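Local coordinates for omega-class glutathione S-transferase (Bombyx mori, PDB 3WD6), which binds glutathione and, as an omega-class member of its superfamily, probably acts as a glutathione transferase and glutathione-dependent dehydroascorbate reductase, at residues Tyr98-Tyr103 against Pro107-Asp112. Numbering follows the deposited sequence.
Sequences YLDEVY and PLLPQD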
# COMPACT_ATOMS: atom_id res chain seq x y z
N TYR A 98 0.56 13.50 7.56
CA TYR A 98 -0.51 14.39 8.04
C TYR A 98 -1.44 13.74 9.09
O TYR A 98 -1.74 14.36 10.13
CB TYR A 98 -1.34 14.91 6.87
CG TYR A 98 -2.47 15.82 7.32
CD1 TYR A 98 -3.71 15.30 7.64
CD2 TYR A 98 -2.27 17.20 7.43
CE1 TYR A 98 -4.74 16.12 8.05
CE2 TYR A 98 -3.30 18.03 7.85
CZ TYR A 98 -4.54 17.48 8.16
OH TYR A 98 -5.58 18.29 8.58
N LEU A 99 -1.91 12.52 8.82
CA LEU A 99 -2.80 11.84 9.76
C LEU A 99 -2.08 11.57 11.08
O LEU A 99 -2.68 11.70 12.16
CB LEU A 99 -3.36 10.54 9.16
CG LEU A 99 -4.25 10.75 7.91
CD1 LEU A 99 -4.40 9.44 7.08
CD2 LEU A 99 -5.62 11.33 8.31
N ASP A 100 -0.80 11.22 11.00
CA ASP A 100 -0.05 10.93 12.23
C ASP A 100 0.15 12.20 13.08
O ASP A 100 0.17 12.11 14.31
CB ASP A 100 1.30 10.26 11.92
CG ASP A 100 1.74 9.29 13.02
OD1 ASP A 100 0.91 8.43 13.44
OD2 ASP A 100 2.92 9.38 13.47
N GLU A 101 0.27 13.36 12.44
CA GLU A 101 0.46 14.62 13.17
C GLU A 101 -0.84 15.10 13.82
O GLU A 101 -0.87 15.62 14.94
CB GLU A 101 1.01 15.72 12.25
CG GLU A 101 2.51 15.61 12.00
CD GLU A 101 2.97 16.38 10.77
OE1 GLU A 101 2.23 17.25 10.28
OE2 GLU A 101 4.10 16.10 10.28
N VAL A 102 -1.94 14.90 13.10
CA VAL A 102 -3.21 15.46 13.51
C VAL A 102 -4.03 14.51 14.39
O VAL A 102 -4.82 14.97 15.22
CB VAL A 102 -4.01 15.95 12.29
CG1 VAL A 102 -5.49 16.06 12.61
CG2 VAL A 102 -3.45 17.28 11.82
N TYR A 103 -3.84 13.21 14.23
CA TYR A 103 -4.47 12.24 15.14
C TYR A 103 -3.42 11.59 16.05
O TYR A 103 -2.70 10.67 15.63
CB TYR A 103 -5.26 11.17 14.38
CG TYR A 103 -6.42 11.69 13.55
CD1 TYR A 103 -6.24 12.09 12.23
CD2 TYR A 103 -7.71 11.73 14.08
CE1 TYR A 103 -7.30 12.54 11.45
CE2 TYR A 103 -8.79 12.18 13.31
CZ TYR A 103 -8.57 12.59 12.00
OH TYR A 103 -9.64 13.05 11.24
N PRO A 107 0.34 6.52 17.53
CA PRO A 107 1.31 7.21 16.65
C PRO A 107 2.08 6.22 15.77
O PRO A 107 2.64 5.23 16.28
CB PRO A 107 2.26 7.90 17.64
CG PRO A 107 2.14 7.09 18.93
CD PRO A 107 0.71 6.60 18.96
N LEU A 108 2.11 6.48 14.47
CA LEU A 108 2.79 5.59 13.54
C LEU A 108 4.29 5.88 13.46
O LEU A 108 5.10 4.95 13.34
CB LEU A 108 2.15 5.68 12.15
CG LEU A 108 0.69 5.26 12.20
CD1 LEU A 108 0.02 5.37 10.83
CD2 LEU A 108 0.57 3.83 12.78
N LEU A 109 4.64 7.16 13.51
CA LEU A 109 6.04 7.54 13.44
C LEU A 109 6.62 7.68 14.84
O LEU A 109 5.98 8.25 15.74
CB LEU A 109 6.19 8.85 12.65
CG LEU A 109 6.13 8.75 11.11
CD1 LEU A 109 5.83 10.08 10.44
CD2 LEU A 109 7.44 8.16 10.55
N PRO A 110 7.84 7.13 15.04
CA PRO A 110 8.63 7.37 16.26
C PRO A 110 8.67 8.86 16.58
O PRO A 110 8.80 9.70 15.66
CB PRO A 110 10.04 6.92 15.85
CG PRO A 110 9.82 5.86 14.83
CD PRO A 110 8.52 6.23 14.09
N GLN A 111 8.56 9.18 17.87
CA GLN A 111 8.71 10.58 18.31
C GLN A 111 10.16 11.06 18.18
O GLN A 111 10.42 12.18 17.77
CB GLN A 111 8.17 10.77 19.73
CG GLN A 111 6.67 11.21 19.82
CD GLN A 111 5.65 10.10 19.46
OE1 GLN A 111 6.01 8.99 19.02
NE2 GLN A 111 4.36 10.40 19.66
N ASP A 112 11.12 10.19 18.52
CA ASP A 112 12.53 10.57 18.43
C ASP A 112 12.99 10.78 16.98
O ASP A 112 12.86 9.88 16.13
CB ASP A 112 13.41 9.51 19.11
CG ASP A 112 14.88 9.74 18.83
OD1 ASP A 112 15.40 10.78 19.29
OD2 ASP A 112 15.51 8.90 18.14
O HOH W 1 4.58 10.88 15.94
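A side-chain-to-backbone contact, D100 gripping the amides of L108 and L109, ties the last turn of helix 92-102 to the linker that leaves the thioredoxin-like N-terminal domain for the helical C-terminal one. Each carboxylate oxygen takes one N-H. The N-H of L108 runs nearly straight to D100 OD1, with L108 N modelled 2.5 Å from that oxygen, reaching it on the syn side and only 21° out of the carboxylate plane. L109 N reaches D100 OD2 at 2.8 Å and comes in from above that plane, tilted 44° out of it. The bond from CA to CB of D100 already points toward the linker, and chi1 of -148° turns the carboxylate to face the two amides. Because the backbone amides bind there, the CB atoms of both leucines flank the carboxylate oxygens: L108 CB lies 3.3 Å from D100 OD1 and L109 CB 3.4 Å from D100 OD2. A water donates to L109 O and, weakly, to D100 OD2, adding a second link. OD1 also forms a salt bridge with K51, whose charge would probably favour the ionised acid. Putting an alanine in place of D100 would probably leave the amides of L108 and L109 without this acceptor and K51 without its carboxylate mate, so that this side of the linker is less firmly held. Beyond the grip, L108 packs on A47 and K51 of helix 39-51 and on Y177 and Y180 of helix 177-189, while L109 touches K116 of helix 113-125 and Y177, so the linker's leucines bridge helix 39-51 of the N-terminal domain and helices 113-125 and 177-189 of the C-terminal one.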